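NreA protein (Staphylococcus carnosus subsp. carnosus TM300, PDB 4IUH) serves as a cytosolic nitrate receptor of the staphylococcal nitrate regulation system, binding nitrate, or iodide in this crystal, in a GAF domain. Local coordinates at residues K37-A42 / G136-R141; N63-Y68 / L111-T116; I43-D48 / W57-G62. One frame throughout, in Å; residues are numbered along the deposited sequence.

Contact 1: K37-A42 / G136-R141; sequences KFDFAA and GQREGR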
# COMPACT_ATOMS: atom_id res chain seq x y z
N LYS A 37 8.19 -0.71 -12.48
CA LYS A 37 9.45 -0.10 -12.06
C LYS A 37 9.36 0.63 -10.73
O LYS A 37 9.69 1.82 -10.63
CB LYS A 37 10.01 0.83 -13.15
CG LYS A 37 10.61 0.12 -14.35
CD LYS A 37 9.55 -0.35 -15.33
CE LYS A 37 10.16 -1.07 -16.53
NZ LYS A 37 9.14 -1.82 -17.32
N PHE A 38 8.90 -0.07 -9.70
CA PHE A 38 8.93 0.45 -8.34
C PHE A 38 10.02 -0.25 -7.51
O PHE A 38 10.37 -1.40 -7.77
CB PHE A 38 7.56 0.26 -7.67
CG PHE A 38 6.55 1.32 -8.04
CD1 PHE A 38 6.49 2.51 -7.32
CD2 PHE A 38 5.65 1.11 -9.07
CE1 PHE A 38 5.55 3.48 -7.65
CE2 PHE A 38 4.72 2.08 -9.40
CZ PHE A 38 4.67 3.26 -8.68
N ASP A 39 10.56 0.45 -6.53
CA ASP A 39 11.51 -0.16 -5.60
C ASP A 39 10.83 -1.09 -4.57
O ASP A 39 11.45 -2.02 -4.06
CB ASP A 39 12.30 0.93 -4.87
CG ASP A 39 13.23 1.70 -5.80
OD1 ASP A 39 13.87 1.07 -6.67
OD2 ASP A 39 13.33 2.95 -5.67
N PHE A 40 9.56 -0.82 -4.28
CA PHE A 40 8.87 -1.50 -3.20
C PHE A 40 7.38 -1.64 -3.49
O PHE A 40 6.76 -0.75 -4.06
CB PHE A 40 9.07 -0.74 -1.88
CG PHE A 40 8.31 -1.32 -0.71
CD1 PHE A 40 8.71 -2.50 -0.12
CD2 PHE A 40 7.20 -0.66 -0.20
CE1 PHE A 40 8.01 -3.02 0.96
CE2 PHE A 40 6.50 -1.17 0.89
CZ PHE A 40 6.90 -2.35 1.46
N ALA A 41 6.81 -2.77 -3.07
CA ALA A 41 5.37 -2.97 -3.15
C ALA A 41 4.89 -3.83 -1.98
O ALA A 41 5.62 -4.71 -1.50
CB ALA A 41 4.98 -3.62 -4.48
N ALA A 42 3.67 -3.58 -1.51
CA ALA A 42 3.11 -4.37 -0.43
C ALA A 42 1.59 -4.40 -0.46
O ALA A 42 0.95 -3.48 -0.98
CB ALA A 42 3.61 -3.85 0.92
N GLY A 136 5.88 1.91 -3.81
CA GLY A 136 6.80 2.90 -3.27
C GLY A 136 8.16 2.99 -3.96
O GLY A 136 8.62 2.03 -4.59
N GLN A 137 8.78 4.16 -3.84
CA GLN A 137 10.13 4.38 -4.35
C GLN A 137 11.08 4.74 -3.21
O GLN A 137 10.64 5.17 -2.14
CB GLN A 137 10.16 5.53 -5.38
CG GLN A 137 9.29 5.33 -6.62
CD GLN A 137 9.88 4.35 -7.61
OE1 GLN A 137 10.29 3.25 -7.25
NE2 GLN A 137 9.93 4.75 -8.88
N ARG A 138 12.37 4.55 -3.44
CA ARG A 138 13.38 4.99 -2.48
C ARG A 138 14.36 5.95 -3.14
O ARG A 138 14.36 6.11 -4.36
CB ARG A 138 14.13 3.78 -1.90
CG ARG A 138 13.23 2.78 -1.19
CD ARG A 138 14.03 1.60 -0.65
NE ARG A 138 13.37 0.33 -0.96
CZ ARG A 138 12.67 -0.37 -0.08
NH1 ARG A 138 12.55 0.07 1.16
NH2 ARG A 138 12.09 -1.51 -0.43
N GLU A 139 15.18 6.59 -2.31
CA GLU A 139 16.33 7.35 -2.77
C GLU A 139 16.03 8.40 -3.83
O GLU A 139 16.79 8.57 -4.78
CB GLU A 139 17.41 6.40 -3.28
CG GLU A 139 17.91 5.46 -2.21
CD GLU A 139 19.10 4.65 -2.67
OE1 GLU A 139 20.05 4.50 -1.88
OE2 GLU A 139 19.07 4.15 -3.82
N GLY A 140 14.91 9.09 -3.67
CA GLY A 140 14.59 10.22 -4.51
C GLY A 140 14.02 9.90 -5.88
O GLY A 140 13.69 10.81 -6.63
N ARG A 141 13.90 8.61 -6.20
CA ARG A 141 13.37 8.20 -7.50
C ARG A 141 11.90 8.57 -7.63
O ARG A 141 11.09 8.18 -6.80
CB ARG A 141 13.54 6.70 -7.72
CG ARG A 141 14.98 6.25 -7.75
CD ARG A 141 15.12 4.73 -7.70
NE ARG A 141 16.46 4.38 -7.27
CZ ARG A 141 16.76 3.81 -6.10
NH1 ARG A 141 15.81 3.50 -5.24
NH2 ARG A 141 18.03 3.55 -5.81
O HOH W 1 12.65 2.09 -8.80

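Contact 2: N63-Y68 / L111-T116; sequences NINYRY and LSEALT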
# COMPACT_ATOMS: atom_id res chain seq x y z
N ASN A 63 11.19 -5.49 -0.27
CA ASN A 63 11.43 -5.00 1.09
C ASN A 63 12.92 -5.02 1.41
O ASN A 63 13.64 -5.91 0.97
CB ASN A 63 10.66 -5.86 2.10
CG ASN A 63 10.90 -7.35 1.90
OD1 ASN A 63 10.53 -7.92 0.87
ND2 ASN A 63 11.52 -7.99 2.89
N ILE A 64 13.38 -4.03 2.16
CA ILE A 64 14.79 -3.98 2.54
C ILE A 64 15.06 -4.63 3.90
O ILE A 64 16.20 -4.97 4.22
CB ILE A 64 15.37 -2.55 2.49
CG1 ILE A 64 14.55 -1.60 3.36
CG2 ILE A 64 15.43 -2.05 1.06
CD1 ILE A 64 15.17 -0.22 3.53
N ASN A 65 14.00 -4.81 4.68
CA ASN A 65 14.07 -5.61 5.91
C ASN A 65 12.72 -6.26 6.18
O ASN A 65 11.83 -6.24 5.33
CB ASN A 65 14.51 -4.76 7.10
CG ASN A 65 13.68 -3.51 7.26
OD1 ASN A 65 12.54 -3.56 7.71
ND2 ASN A 65 14.25 -2.37 6.88
N TYR A 66 12.56 -6.82 7.37
CA TYR A 66 11.32 -7.51 7.71
C TYR A 66 10.50 -6.82 8.80
O TYR A 66 9.63 -7.44 9.41
CB TYR A 66 11.59 -8.97 8.10
CG TYR A 66 12.10 -9.82 6.95
CD1 TYR A 66 11.25 -10.21 5.92
CD2 TYR A 66 13.42 -10.25 6.91
CE1 TYR A 66 11.71 -10.99 4.88
CE2 TYR A 66 13.88 -11.04 5.86
CZ TYR A 66 13.02 -11.40 4.85
OH TYR A 66 13.47 -12.18 3.80
N ARG A 67 10.77 -5.54 9.04
CA ARG A 67 10.06 -4.80 10.08
C ARG A 67 8.58 -4.59 9.77
O ARG A 67 7.76 -4.44 10.68
CB ARG A 67 10.74 -3.47 10.39
CG ARG A 67 12.02 -3.61 11.22
CD ARG A 67 12.32 -2.34 12.01
NE ARG A 67 12.67 -1.22 11.14
CZ ARG A 67 13.91 -0.93 10.77
NH1 ARG A 67 14.93 -1.67 11.20
NH2 ARG A 67 14.14 0.11 9.98
N TYR A 68 8.23 -4.61 8.48
CA TYR A 68 6.85 -4.42 8.07
C TYR A 68 5.95 -5.50 8.67
O TYR A 68 4.77 -5.26 8.93
CB TYR A 68 6.73 -4.42 6.54
CG TYR A 68 6.91 -5.79 5.91
CD1 TYR A 68 8.18 -6.26 5.56
CD2 TYR A 68 5.82 -6.63 5.68
CE1 TYR A 68 8.35 -7.51 5.00
CE2 TYR A 68 5.99 -7.88 5.12
CZ TYR A 68 7.25 -8.31 4.78
OH TYR A 68 7.41 -9.56 4.22
N LEU A 111 8.57 4.64 7.16
CA LEU A 111 9.85 4.78 7.84
C LEU A 111 10.68 3.49 7.80
O LEU A 111 11.88 3.53 7.55
CB LEU A 111 9.64 5.23 9.29
CG LEU A 111 9.04 6.63 9.47
CD1 LEU A 111 8.80 6.95 10.94
CD2 LEU A 111 9.92 7.68 8.82
N SER A 112 10.03 2.36 8.03
CA SER A 112 10.72 1.07 8.03
C SER A 112 11.32 0.72 6.66
O SER A 112 12.36 0.09 6.58
CB SER A 112 9.81 -0.05 8.53
OG SER A 112 8.83 -0.38 7.56
N GLU A 113 10.66 1.14 5.58
CA GLU A 113 11.17 0.83 4.25
C GLU A 113 11.84 2.02 3.56
O GLU A 113 12.21 1.93 2.40
CB GLU A 113 10.06 0.25 3.36
CG GLU A 113 9.65 -1.17 3.73
CD GLU A 113 10.71 -2.20 3.38
OE1 GLU A 113 10.90 -3.16 4.16
OE2 GLU A 113 11.34 -2.06 2.31
N ALA A 114 11.98 3.13 4.29
CA ALA A 114 12.68 4.32 3.78
C ALA A 114 12.13 4.83 2.45
O ALA A 114 12.89 5.14 1.52
CB ALA A 114 14.18 4.05 3.67
N LEU A 115 10.81 4.91 2.35
CA LEU A 115 10.16 5.32 1.11
C LEU A 115 10.27 6.83 0.93
O LEU A 115 10.05 7.58 1.87
CB LEU A 115 8.69 4.88 1.10
CG LEU A 115 8.44 3.38 1.27
CD1 LEU A 115 6.97 3.03 1.07
CD2 LEU A 115 9.32 2.57 0.32
N THR A 116 10.59 7.25 -0.28
CA THR A 116 10.73 8.66 -0.60
C THR A 116 9.59 9.14 -1.49
O THR A 116 9.37 10.33 -1.66
CB THR A 116 12.09 8.96 -1.27
OG1 THR A 116 12.21 8.18 -2.46
CG2 THR A 116 13.22 8.60 -0.32
O HOH W 2 9.94 -2.90 6.71

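Contact 3: I43-D48 / W57-G62; sequences IALPED and WKYASG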
# COMPACT_ATOMS: atom_id res chain seq x y z
N ILE A 43 1.02 -5.46 0.10
CA ILE A 43 -0.43 -5.58 0.21
C ILE A 43 -0.84 -5.63 1.68
O ILE A 43 -0.33 -6.44 2.45
CB ILE A 43 -0.98 -6.83 -0.51
CG1 ILE A 43 -0.61 -6.80 -2.00
CG2 ILE A 43 -2.49 -6.91 -0.37
CD1 ILE A 43 -0.98 -8.07 -2.74
N ALA A 44 -1.75 -4.73 2.05
CA ALA A 44 -2.32 -4.70 3.38
C ALA A 44 -3.69 -5.36 3.34
O ALA A 44 -4.54 -4.98 2.52
CB ALA A 44 -2.44 -3.27 3.87
N LEU A 45 -3.92 -6.34 4.21
CA LEU A 45 -5.18 -7.08 4.21
C LEU A 45 -5.71 -7.27 5.63
O LEU A 45 -4.94 -7.31 6.59
CB LEU A 45 -5.00 -8.43 3.51
CG LEU A 45 -4.81 -8.40 1.99
CD1 LEU A 45 -4.32 -9.74 1.47
CD2 LEU A 45 -6.10 -8.00 1.29
N PRO A 46 -7.04 -7.37 5.76
CA PRO A 46 -7.67 -7.60 7.06
C PRO A 46 -7.42 -9.01 7.59
O PRO A 46 -7.34 -9.97 6.82
CB PRO A 46 -9.16 -7.38 6.77
CG PRO A 46 -9.31 -7.64 5.32
CD PRO A 46 -8.04 -7.15 4.69
N GLU A 47 -7.29 -9.12 8.91
CA GLU A 47 -6.96 -10.38 9.57
C GLU A 47 -7.69 -10.41 10.92
O GLU A 47 -8.08 -9.36 11.44
CB GLU A 47 -5.44 -10.44 9.78
CG GLU A 47 -4.87 -11.79 10.17
CD GLU A 47 -3.35 -11.76 10.25
OE1 GLU A 47 -2.81 -11.89 11.37
OE2 GLU A 47 -2.69 -11.60 9.19
N ASP A 48 -7.90 -11.60 11.48
CA ASP A 48 -8.60 -11.72 12.76
C ASP A 48 -7.73 -11.40 13.97
O ASP A 48 -6.62 -11.92 14.11
CB ASP A 48 -9.20 -13.12 12.93
CG ASP A 48 -10.34 -13.39 11.98
OD1 ASP A 48 -11.46 -12.92 12.25
OD2 ASP A 48 -10.12 -14.08 10.96
N TRP A 57 0.43 -5.86 6.85
CA TRP A 57 1.05 -5.95 5.54
C TRP A 57 1.43 -7.42 5.30
O TRP A 57 2.52 -7.87 5.66
CB TRP A 57 2.26 -5.02 5.45
CG TRP A 57 1.88 -3.56 5.58
CD1 TRP A 57 1.98 -2.78 6.70
CD2 TRP A 57 1.32 -2.73 4.57
NE1 TRP A 57 1.53 -1.51 6.44
CE2 TRP A 57 1.12 -1.45 5.13
CE3 TRP A 57 0.98 -2.93 3.22
CZ2 TRP A 57 0.59 -0.38 4.40
CZ3 TRP A 57 0.45 -1.87 2.50
CH2 TRP A 57 0.26 -0.62 3.09
N LYS A 58 0.49 -8.16 4.72
CA LYS A 58 0.58 -9.60 4.56
C LYS A 58 1.63 -9.99 3.51
O LYS A 58 2.35 -10.97 3.69
CB LYS A 58 -0.79 -10.17 4.20
CG LYS A 58 -0.94 -11.68 4.32
CD LYS A 58 -2.42 -12.07 4.40
CE LYS A 58 -2.62 -13.58 4.45
NZ LYS A 58 -2.45 -14.22 3.12
N TYR A 59 1.71 -9.22 2.43
CA TYR A 59 2.69 -9.49 1.38
C TYR A 59 3.55 -8.26 1.10
O TYR A 59 3.05 -7.14 1.07
CB TYR A 59 1.99 -9.93 0.09
CG TYR A 59 1.07 -11.12 0.24
CD1 TYR A 59 1.56 -12.42 0.11
CD2 TYR A 59 -0.28 -10.96 0.52
CE1 TYR A 59 0.73 -13.52 0.25
CE2 TYR A 59 -1.12 -12.05 0.66
CZ TYR A 59 -0.61 -13.33 0.52
OH TYR A 59 -1.44 -14.41 0.66
N ALA A 60 4.84 -8.49 0.89
CA ALA A 60 5.75 -7.42 0.49
C ALA A 60 6.71 -7.88 -0.61
O ALA A 60 7.07 -9.05 -0.69
CB ALA A 60 6.51 -6.90 1.69
N SER A 61 7.11 -6.94 -1.45
CA SER A 61 8.02 -7.21 -2.56
C SER A 61 9.07 -6.10 -2.63
O SER A 61 8.73 -4.92 -2.70
CB SER A 61 7.25 -7.27 -3.87
OG SER A 61 8.11 -7.45 -4.98
N GLY A 62 10.34 -6.48 -2.62
CA GLY A 62 11.42 -5.52 -2.68
C GLY A 62 11.68 -4.86 -1.33
O GLY A 62 12.30 -3.80 -1.26

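Contact 1: K37-A42 / G136-R141
One carboxylate oxygen of Asp-39, OD2, is gripped by both Arg-138 and Arg-141. It accepts the backbone N of Arg-138 at 2.9 Å from Asp-39 OD2, on the anti lone pair and nearly straight at 168°. The same oxygen takes NH1 of Arg-141 in a salt bridge of 2.6 Å. That donor comes from above the carboxylate plane, and the carboxylate and guanidinium planes stand 77° apart. Arg-141 reaches over with its chain extended from CG to NE. Two donors on OD2 probably limit rotation of the carboxylate.

The side-chain amide of Gln-137 holds the backbone of Asp-39 across the contact. Its OE1 accepts the backbone N of Asp-39 at 2.9 Å, with the N lying nearly in line with the C=O bond. The bend at chi2 (-76°) folds the Gln-137 chain back over the loop. Its CD then rests 3.9 Å from CD1 of Phe-38, and its NE2 donates to the carbonyl of Pro-142 and, weakly, to Lys-37 O. A water lies between Asp-39 OD1 and Gln-137 OE1 and can donate to either, weakly to OD1.

Farther along, Gly-136 N donates to Phe-40 O at 2.8 Å, and the return bond from Phe-40 N to Gly-136 O is weak. Asp-39 and Phe-40 both face Gly-136, a classic beta bulge. The carbonyl O of Gly-136 also lies at the edge of the Phe-38 ring, 3.5 Å from CD1. The Arg-138 guanidinium passes near CB of Phe-40, while its NH1 forms a salt bridge with Glu-113. A type I' turn from Arg-138 to Arg-141 brings the second arginine back to Asp-39.

Lys-37 ends helix 25-36 in a Schellman motif, so the bulge lies where the chain passes from that helix into strand 40-47. Strand 128-138 lies between strands 40-47 and 115-125, antiparallel to both.

Contact 2: N63-Y68 / L111-T116
A Schellman motif ends helix 108-112 here, and the loop after strand 54-61 lies against that helix end. Asn-65 ND2 donates to the carbonyl O of Ser-112 at 3.1 Å. The bond is fairly straight (162°), and the acceptor lies close to the amide plane. Glu-113, the first residue past the helix, reaches back to the loop. Its OE2 takes the backbone N of Ile-64 on the syn lone pair at 2.8 Å, and also pairs with Arg-138. A bend at chi2 (-72°) turns the Glu-113 carboxylate toward the backbone of Asn-63 and Ile-64, where OE1 comes 3.4 Å from CB of Asn-63.

One water links the two segments. It donates to Asn-65 OD1 and, at 2.7 Å, to Glu-113 OE1. It accepts from Ser-112 OG and, weakly, from the backbone N of Tyr-68.

The loop is held in shape by its own asparagines. Asn-65 OD1 accepts the backbone N of Arg-67 at 3.0 Å, in the carbonyl plane. Asn-63 ND2 donates to Asn-65 O, also at 3.0 Å. Arg-67 passes alongside the serine, its CB 4.0 Å from CB of Ser-112. CG1 of Ile-64 lies 3.4 Å from Glu-113 OE2. The Asn-65 to Arg-67 bond makes an Asx turn, set against a helix C-terminus whose C-prime residue is Ala-114.

Contact 3: I43-D48 / W57-G62
Ile-43 O receives two successive backbone N-H groups, those of Lys-58 at 3.0 Å and Tyr-59 at 3.4 Å. Both bonds are weak, the first because it is bent and the second because it is long. The CA of Trp-57 adds a C-H...O contact to the same oxygen. The firm bond is the return one, from Ile-43 N to Tyr-59 O at 2.8 Å, with an angle of 162°.

Lys-58 and Tyr-59 share Ile-43 as their partner, which makes a classic beta bulge in the hairpin of strands 40-47 and 54-61. The axes of 43-47 and 57-61 run antiparallel at 151° and approach to 4.6 Å. Strand 54-61 is outermost on this side of the GAF-domain sheet within the chain, and strand 40-47 lies between it and strand 128-138.

On one face, the methyl of Ala-44 sits over the indole of Trp-57 in a CH-pi contact. Ala-44 CB lies 3.6 Å from the centroid of the Trp-57 six-membered ring, 18° off its normal. The indole reaches this place with CG anti to its own carbonyl carbon, and Ala-80 of helix 78-86 touches both side chains.

Ile-43 and Tyr-59 share the other face. CB of Ile-43 approaches the edge of the tyrosine ring, 4.3 Å from Tyr-59 CD2. Leu-45 CD1 meets the same ring at its edge, 4.0 Å from Tyr-59 CE2, and also touches the aliphatic CD of Lys-58. Leu-29 of helix 25-36 packs against both Ile-43 and Tyr-59.

All three contacts lie in the GAF domain, on or beside its antiparallel sheet. Contacts 1 and 3 share strand 40-47, bound to strand 128-138 in one and to strand 54-61 in the other. Their centres are about 17 Å apart. Contacts 1 and 2 have centres about 10 Å apart and are joined by a salt bridge, Arg-138 NH1 to Glu-113 OE2 at 2.7 Å. Contact 2 meets contact 3 through Tyr-68, whose CZ lies 3.5 Å from CB of Ala-60; their centres are about 13 Å apart. Segment 63-68 continues directly from segment 57-62, so the hairpin of contact 3 leads into the loop of contact 2.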